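Transcription inhibitor protein Gfh1 (Thermus thermophilus, PDB 2F23) inhibits the catalytic activities of RNA polymerase by partly occluding its substrate-binding site, so that NTPs cannot bind, and takes up its active orientation when the pH falls to 7 or lower. Local coordinates at residues T8-E13 and V134-S139; R3-T8 and E148-A153. All blocks are in the same frame, centred on the assembly; numbering follows the deposited sequence.

Contact 1: residues T8-E13 and V134-S139; sequences TKAGYE and VGDVLS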
ATOM      1  N   THR A   8     -11.580  -6.454   2.211  1.00  7.41           N
ATOM      2  CA  THR A   8     -12.427  -7.378   1.473  1.00  8.64           C
ATOM      3  C   THR A   8     -11.578  -8.646   1.426  1.00  8.09           C
ATOM      4  O   THR A   8     -10.407  -8.629   1.809  1.00  7.03           O
ATOM      5  CB  THR A   8     -12.673  -6.922   0.026  1.00  7.63           C
ATOM      6  OG1 THR A   8     -11.414  -6.663  -0.605  1.00  7.46           O
ATOM      7  CG2 THR A   8     -13.533  -5.666  -0.015  1.00  9.96           C
ATOM      8  N   LYS A   9     -12.154  -9.745   0.956  1.00  9.30           N
ATOM      9  CA  LYS A   9     -11.386 -10.975   0.861  1.00  9.95           C
ATOM     10  C   LYS A   9     -10.193 -10.748  -0.061  1.00  8.96           C
ATOM     11  O   LYS A   9      -9.095 -11.230   0.204  1.00  9.15           O
ATOM     12  CB  LYS A   9     -12.268 -12.109   0.335  1.00 12.38           C
ATOM     13  CG  LYS A   9     -13.431 -12.436   1.262  1.00 18.04           C
ATOM     14  CD  LYS A   9     -14.260 -13.611   0.768  1.00 22.40           C
ATOM     15  CE  LYS A   9     -13.485 -14.917   0.838  1.00 25.08           C
ATOM     16  NZ  LYS A   9     -14.359 -16.084   0.530  1.00 27.71           N
ATOM     17  N   ALA A  10     -10.404  -9.990  -1.135  1.00 10.00           N
ATOM     18  CA  ALA A  10      -9.333  -9.704  -2.083  1.00  8.66           C
ATOM     19  C   ALA A  10      -8.248  -8.842  -1.443  1.00  9.67           C
ATOM     20  O   ALA A  10      -7.058  -9.078  -1.644  1.00  8.88           O
ATOM     21  CB  ALA A  10      -9.899  -9.000  -3.312  1.00 10.59           C
ATOM     22  N   GLY A  11      -8.663  -7.843  -0.670  1.00  8.59           N
ATOM     23  CA  GLY A  11      -7.702  -6.967  -0.021  1.00  9.08           C
ATOM     24  C   GLY A  11      -6.828  -7.725   0.956  1.00  7.93           C
ATOM     25  O   GLY A  11      -5.615  -7.503   1.025  1.00  8.01           O
ATOM     26  N   TYR A  12      -7.452  -8.612   1.726  1.00  7.64           N
ATOM     27  CA  TYR A  12      -6.729  -9.423   2.697  1.00  6.96           C
ATOM     28  C   TYR A  12      -5.743 -10.317   1.952  1.00  8.49           C
ATOM     29  O   TYR A  12      -4.576 -10.419   2.328  1.00  9.01           O
ATOM     30  CB  TYR A  12      -7.705 -10.288   3.496  1.00  9.80           C
ATOM     31  CG  TYR A  12      -7.047 -11.069   4.611  1.00  9.31           C
ATOM     32  CD1 TYR A  12      -7.000 -10.561   5.908  1.00 10.47           C
ATOM     33  CD2 TYR A  12      -6.466 -12.311   4.367  1.00 14.22           C
ATOM     34  CE1 TYR A  12      -6.389 -11.279   6.940  1.00 14.95           C
ATOM     35  CE2 TYR A  12      -5.853 -13.031   5.383  1.00 16.57           C
ATOM     36  CZ  TYR A  12      -5.818 -12.512   6.666  1.00 16.76           C
ATOM     37  OH  TYR A  12      -5.202 -13.229   7.670  1.00 20.67           O
ATOM     38  N   GLU A  13      -6.224 -10.963   0.892  1.00  8.72           N
ATOM     39  CA  GLU A  13      -5.386 -11.846   0.082  1.00  8.51           C
ATOM     40  C   GLU A  13      -4.150 -11.122  -0.437  1.00  9.32           C
ATOM     41  O   GLU A  13      -3.032 -11.631  -0.346  1.00 10.38           O
ATOM     42  CB  GLU A  13      -6.175 -12.392  -1.115  1.00 10.60           C
ATOM     43  CG  GLU A  13      -5.341 -13.296  -2.031  1.00 12.92           C
ATOM     44  CD  GLU A  13      -6.133 -13.844  -3.204  1.00 15.21           C
ATOM     45  OE1 GLU A  13      -7.313 -14.201  -3.006  1.00 18.92           O
ATOM     46  OE2 GLU A  13      -5.573 -13.932  -4.316  1.00 15.78           O
ATOM     47  N   VAL A 134     -14.886  -0.507  -0.468  1.00  6.82           N
ATOM     48  CA  VAL A 134     -14.177  -0.311   0.788  1.00  7.22           C
ATOM     49  C   VAL A 134     -13.567  -1.648   1.189  1.00  7.50           C
ATOM     50  O   VAL A 134     -14.232  -2.685   1.145  1.00  8.51           O
ATOM     51  CB  VAL A 134     -15.150   0.168   1.892  1.00  7.16           C
ATOM     52  CG1 VAL A 134     -14.469   0.153   3.249  1.00  9.65           C
ATOM     53  CG2 VAL A 134     -15.633   1.577   1.565  1.00  7.87           C
ATOM     54  N   GLY A 135     -12.291  -1.628   1.553  1.00  7.20           N
ATOM     55  CA  GLY A 135     -11.638  -2.860   1.954  1.00  6.17           C
ATOM     56  C   GLY A 135     -10.701  -3.390   0.887  1.00  6.92           C
ATOM     57  O   GLY A 135      -9.835  -4.215   1.181  1.00  7.49           O
ATOM     58  N   ASP A 136     -10.874  -2.942  -0.354  1.00  7.12           N
ATOM     59  CA  ASP A 136      -9.993  -3.391  -1.426  1.00  6.66           C
ATOM     60  C   ASP A 136      -8.625  -2.732  -1.274  1.00  8.02           C
ATOM     61  O   ASP A 136      -8.507  -1.632  -0.727  1.00  9.05           O
ATOM     62  CB  ASP A 136     -10.567  -3.046  -2.812  1.00  6.63           C
ATOM     63  CG  ASP A 136     -11.661  -4.004  -3.253  1.00  8.91           C
ATOM     64  OD1 ASP A 136     -11.642  -5.177  -2.824  1.00 10.81           O
ATOM     65  OD2 ASP A 136     -12.528  -3.592  -4.050  1.00  8.91           O
ATOM     66  N   VAL A 137      -7.593  -3.414  -1.766  1.00  8.94           N
ATOM     67  CA  VAL A 137      -6.224  -2.917  -1.708  1.00  9.31           C
ATOM     68  C   VAL A 137      -5.739  -2.797  -3.149  1.00  8.91           C
ATOM     69  O   VAL A 137      -5.782  -3.758  -3.911  1.00 10.79           O
ATOM     70  CB  VAL A 137      -5.339  -3.879  -0.900  1.00  8.56           C
ATOM     71  CG1 VAL A 137      -3.884  -3.439  -0.952  1.00  9.88           C
ATOM     72  CG2 VAL A 137      -5.819  -3.903   0.539  1.00  8.50           C
ATOM     73  N   LEU A 138      -5.283  -1.601  -3.507  1.00  8.73           N
ATOM     74  CA  LEU A 138      -4.860  -1.311  -4.869  1.00 11.03           C
ATOM     75  C   LEU A 138      -3.491  -0.665  -4.965  1.00 10.62           C
ATOM     76  O   LEU A 138      -3.062   0.039  -4.058  1.00 10.09           O
ATOM     77  CB  LEU A 138      -5.878  -0.364  -5.508  1.00 13.15           C
ATOM     78  CG  LEU A 138      -7.352  -0.718  -5.284  1.00 16.00           C
ATOM     79  CD1 LEU A 138      -8.234   0.507  -5.511  1.00 18.74           C
ATOM     80  CD2 LEU A 138      -7.735  -1.858  -6.205  1.00 17.15           C
ATOM     81  N   SER A 139      -2.806  -0.922  -6.075  1.00 11.68           N
ATOM     82  CA  SER A 139      -1.514  -0.296  -6.332  1.00 13.92           C
ATOM     83  C   SER A 139      -1.876   0.805  -7.327  1.00 14.07           C
ATOM     84  O   SER A 139      -2.381   0.523  -8.417  1.00 17.27           O
ATOM     85  CB  SER A 139      -0.536  -1.292  -6.955  1.00 16.66           C
ATOM     86  OG  SER A 139      -0.142  -2.272  -6.006  1.00 22.51           O
TER

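Contact 2: residues R3-T8 and E148-A153; sequences REVKLT and EFRVVA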
ATOM      1  N   ARG A   3      -7.169   2.790  14.714  1.00 36.21           N
ATOM      2  CA  ARG A   3      -8.484   2.868  14.012  1.00 35.95           C
ATOM      3  C   ARG A   3      -8.851   1.511  13.418  1.00 34.94           C
ATOM      4  O   ARG A   3      -7.975   0.731  13.046  1.00 34.84           O
ATOM      5  CB  ARG A   3      -8.420   3.918  12.898  1.00 38.22           C
ATOM      6  CG  ARG A   3      -9.756   4.212  12.235  1.00 40.88           C
ATOM      7  CD  ARG A   3      -9.597   5.193  11.080  1.00 43.21           C
ATOM      8  NE  ARG A   3     -10.886   5.581  10.509  1.00 44.84           N
ATOM      9  CZ  ARG A   3     -11.031   6.365   9.446  1.00 45.64           C
ATOM     10  NH1 ARG A   3      -9.965   6.851   8.824  1.00 45.74           N
ATOM     11  NH2 ARG A   3     -12.245   6.668   9.006  1.00 46.17           N
ATOM     12  N   GLU A   4     -10.150   1.237  13.332  1.00 32.94           N
ATOM     13  CA  GLU A   4     -10.647  -0.024  12.785  1.00 30.70           C
ATOM     14  C   GLU A   4     -10.109  -0.277  11.378  1.00 27.11           C
ATOM     15  O   GLU A   4      -9.846   0.663  10.627  1.00 28.35           O
ATOM     16  CB  GLU A   4     -12.178  -0.011  12.752  1.00 32.54           C
ATOM     17  CG  GLU A   4     -12.767   1.174  12.000  1.00 35.71           C
ATOM     18  CD  GLU A   4     -14.283   1.159  11.970  1.00 37.83           C
ATOM     19  OE1 GLU A   4     -14.901   1.097  13.054  1.00 39.60           O
ATOM     20  OE2 GLU A   4     -14.858   1.215  10.862  1.00 38.59           O
ATOM     21  N   VAL A   5      -9.949  -1.551  11.027  1.00 22.33           N
ATOM     22  CA  VAL A   5      -9.438  -1.921   9.708  1.00 19.10           C
ATOM     23  C   VAL A   5     -10.386  -2.869   8.990  1.00 16.26           C
ATOM     24  O   VAL A   5     -10.636  -3.980   9.453  1.00 17.80           O
ATOM     25  CB  VAL A   5      -8.060  -2.609   9.811  1.00 18.01           C
ATOM     26  CG1 VAL A   5      -7.541  -2.957   8.422  1.00 19.23           C
ATOM     27  CG2 VAL A   5      -7.083  -1.704  10.534  1.00 20.22           C
ATOM     28  N   LYS A   6     -10.908  -2.425   7.855  1.00 13.65           N
ATOM     29  CA  LYS A   6     -11.821  -3.240   7.069  1.00 12.13           C
ATOM     30  C   LYS A   6     -11.120  -3.673   5.791  1.00 10.78           C
ATOM     31  O   LYS A   6     -10.451  -2.868   5.142  1.00 10.77           O
ATOM     32  CB  LYS A   6     -13.074  -2.439   6.709  1.00 13.00           C
ATOM     33  CG  LYS A   6     -13.937  -2.058   7.896  1.00 15.99           C
ATOM     34  CD  LYS A   6     -15.107  -1.188   7.466  1.00 18.69           C
ATOM     35  CE  LYS A   6     -14.734   0.290   7.401  1.00 24.79           C
ATOM     36  NZ  LYS A   6     -13.630   0.596   6.451  1.00 27.96           N
ATOM     37  N   LEU A   7     -11.256  -4.952   5.448  1.00  9.55           N
ATOM     38  CA  LEU A   7     -10.654  -5.495   4.234  1.00  7.95           C
ATOM     39  C   LEU A   7     -11.639  -6.414   3.535  1.00  7.47           C
ATOM     40  O   LEU A   7     -12.454  -7.066   4.184  1.00 10.49           O
ATOM     41  CB  LEU A   7      -9.403  -6.317   4.562  1.00  7.97           C
ATOM     42  CG  LEU A   7      -8.112  -5.591   4.936  1.00 10.11           C
ATOM     43  CD1 LEU A   7      -7.063  -6.604   5.380  1.00 10.52           C
ATOM     44  CD2 LEU A   7      -7.608  -4.808   3.735  1.00 11.50           C
ATOM     45  N   THR A   8     -11.580  -6.454   2.211  1.00  7.41           N
ATOM     46  CA  THR A   8     -12.427  -7.378   1.473  1.00  8.64           C
ATOM     47  C   THR A   8     -11.578  -8.646   1.426  1.00  8.09           C
ATOM     48  O   THR A   8     -10.407  -8.629   1.809  1.00  7.03           O
ATOM     49  CB  THR A   8     -12.673  -6.922   0.026  1.00  7.63           C
ATOM     50  OG1 THR A   8     -11.414  -6.663  -0.605  1.00  7.46           O
ATOM     51  CG2 THR A   8     -13.533  -5.666  -0.015  1.00  9.96           C
ATOM     52  N   GLU A 148       0.705   1.766  -2.719  1.00 13.90           N
ATOM     53  CA  GLU A 148      -0.375   0.839  -2.402  1.00 12.96           C
ATOM     54  C   GLU A 148      -1.332   1.500  -1.417  1.00 12.02           C
ATOM     55  O   GLU A 148      -0.902   2.092  -0.429  1.00 11.99           O
ATOM     56  CB  GLU A 148       0.200  -0.450  -1.806  1.00 16.07           C
ATOM     57  CG  GLU A 148      -0.839  -1.411  -1.254  1.00 17.00           C
ATOM     58  CD  GLU A 148      -0.248  -2.754  -0.855  1.00 18.93           C
ATOM     59  OE1 GLU A 148      -0.265  -3.689  -1.682  1.00 22.35           O
ATOM     60  OE2 GLU A 148       0.241  -2.869   0.283  1.00 22.04           O
ATOM     61  N   PHE A 149      -2.630   1.410  -1.695  1.00  9.71           N
ATOM     62  CA  PHE A 149      -3.641   2.009  -0.828  1.00 10.50           C
ATOM     63  C   PHE A 149      -4.812   1.091  -0.547  1.00 10.28           C
ATOM     64  O   PHE A 149      -5.227   0.312  -1.400  1.00 10.50           O
ATOM     65  CB  PHE A 149      -4.226   3.281  -1.450  1.00  9.52           C
ATOM     66  CG  PHE A 149      -3.263   4.420  -1.546  1.00 13.75           C
ATOM     67  CD1 PHE A 149      -2.555   4.649  -2.723  1.00 17.11           C
ATOM     68  CD2 PHE A 149      -3.072   5.275  -0.469  1.00 14.55           C
ATOM     69  CE1 PHE A 149      -1.671   5.718  -2.822  1.00 19.00           C
ATOM     70  CE2 PHE A 149      -2.188   6.348  -0.559  1.00 16.84           C
ATOM     71  CZ  PHE A 149      -1.487   6.567  -1.740  1.00 18.02           C
ATOM     72  N   ARG A 150      -5.351   1.210   0.658  1.00  9.82           N
ATOM     73  CA  ARG A 150      -6.526   0.448   1.055  1.00  9.15           C
ATOM     74  C   ARG A 150      -7.672   1.445   0.950  1.00  9.84           C
ATOM     75  O   ARG A 150      -7.525   2.599   1.350  1.00 10.23           O
ATOM     76  CB  ARG A 150      -6.392  -0.032   2.501  1.00 10.22           C
ATOM     77  CG  ARG A 150      -7.628  -0.725   3.055  1.00 10.74           C
ATOM     78  CD  ARG A 150      -7.331  -1.321   4.422  1.00 11.91           C
ATOM     79  NE  ARG A 150      -6.977  -0.293   5.394  1.00 15.66           N
ATOM     80  CZ  ARG A 150      -7.856   0.348   6.157  1.00 16.60           C
ATOM     81  NH1 ARG A 150      -9.148   0.068   6.064  1.00 20.05           N
ATOM     82  NH2 ARG A 150      -7.440   1.270   7.014  1.00 17.89           N
ATOM     83  N   VAL A 151      -8.795   1.015   0.385  1.00  7.52           N
ATOM     84  CA  VAL A 151      -9.959   1.887   0.257  1.00  6.86           C
ATOM     85  C   VAL A 151     -10.654   1.922   1.613  1.00  7.79           C
ATOM     86  O   VAL A 151     -11.135   0.904   2.097  1.00  6.82           O
ATOM     87  CB  VAL A 151     -10.940   1.358  -0.809  1.00  6.99           C
ATOM     88  CG1 VAL A 151     -12.148   2.277  -0.910  1.00  7.36           C
ATOM     89  CG2 VAL A 151     -10.230   1.262  -2.153  1.00  8.42           C
ATOM     90  N   VAL A 152     -10.698   3.104   2.224  1.00  9.09           N
ATOM     91  CA  VAL A 152     -11.301   3.263   3.541  1.00 10.12           C
ATOM     92  C   VAL A 152     -12.755   3.717   3.521  1.00  9.89           C
ATOM     93  O   VAL A 152     -13.559   3.285   4.355  1.00 11.60           O
ATOM     94  CB  VAL A 152     -10.473   4.258   4.384  1.00 12.41           C
ATOM     95  CG1 VAL A 152     -11.144   4.514   5.725  1.00 14.00           C
ATOM     96  CG2 VAL A 152      -9.075   3.697   4.595  1.00 12.03           C
ATOM     97  N   ALA A 153     -13.093   4.581   2.570  1.00  8.39           N
ATOM     98  CA  ALA A 153     -14.451   5.097   2.462  1.00  8.88           C
ATOM     99  C   ALA A 153     -14.756   5.552   1.042  1.00  7.97           C
ATOM    100  O   ALA A 153     -13.856   5.948   0.299  1.00  8.20           O
ATOM    101  CB  ALA A 153     -14.637   6.269   3.431  1.00  8.33           C
TER
HETATM  102  O   HOH W   1     -11.228   0.622   7.948  1.00 25.87           O
HETATM  103  O   HOH W   2      -9.585   2.859   8.752  1.00 35.10           O

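Contact 1: residues T8-E13 and V134-S139
T8 OG1 donates its proton to D136 OD1 at 2.7 Å, meeting the carboxylate on its anti side and 26° out of its plane. The same OG1 accepts from G11 N at 3.0 Å, so T8 is the N-cap of helix 9-37, and D136, bonded behind it, probably fixes the direction of the capping hydroxyl. Chi1 of 53° sets OG1 between backbone N and carbonyl carbon, where it serves both partners, and turns CG2 to within 3.3 Å of V134 O. With an alanine here, G11 N would probably lose its capping oxygen and D136 OD1 its T8 donor. T8 N also donates to G135 O at 3.0 Å. Packing is tightest at the two glycines: a CB on G11 would clash with G135 O, and one on G135 with T8 N, while G135's own backbone angles also demand glycine. Beside them V137 CG2 lies 3.6 Å from G11 CA. The solvent side is looser, where the exposed A10 brings CB only to 4.2 Å from D136 OD1. D136 OD2 is held by R133 N and H132 ND1, while V137 also touches L7 of strand 5-7, L15 of helix 9-37 and E148 of strand 145-155.

Contact 2: residues R3-T8 and E148-A153
Strand 5-7, the short N-terminal strand that pairs in parallel with strand 72-74, crosses strand 145-155 of the C-terminal, FKBP-related sheet here. The segment axes come within 7.8 Å at 106°, so side chains, with backbone carbonyls and water as their polar partners, make the junction in place of sheet pairing. R150 is the main bridge. Its CG stands anti to the backbone N (chi1 174°), directing the chain at strand 5-7, and a bend at chi3 of 62° swings the guanidinium alongside that strand. V5 CG1 lies over the centre of one guanidinium face, 3.9 Å above the plane, while V152 CG2 covers the opposite face nearer the rim. The aliphatic part of R150 is packed as well, with L7 CD2 3.6 Å from R150 CD and the two side chains crossing at about a right angle. At the edge, R150 NH1 gives a weak bond to K6 O (3.3 Å), and NH2 forms a salt bridge with E92. One water accepts from R150 NH1 (2.9 Å), K6 N and K6 NZ and donates to E4 O; a second, in the guanidinium plane, links R150 NH2 to E4 O. K6 NZ reaches V152 O in a weak bond of 3.4 Å. Farther out, V152 CG1 sits over a face of the R3 guanidinium, 4.1 Å from NH1. K6 NZ and R150 NH1 are 4.5 Å apart, and their like charges are probably eased by the shared water, backbone carbonyls and E92, which would let a buried arginine join the two domains while its faces stay packed against valines.

Both contacts join the N-terminal part of the chain to the C-terminal sheet, and both are partly buried, with centres 8 Å apart. They share T8, which ends segment 3-8 and begins segment 8-13. On the sheet side, 134-139 runs from a loop into the strand next to the one holding 148-153, tied to it by bonds such as G135 N to V151 O (2.8 Å). The chemistry differs with place. Contact 1, at the start of the long helix, relies on direct bonds and close backbone approach through glycines. Contact 2 spans a wider separation with long cationic side chains and waters, and its outer end is exposed. V134 CG1 against K6 NZ and G135 O against L7 CD2 join the two into one interface.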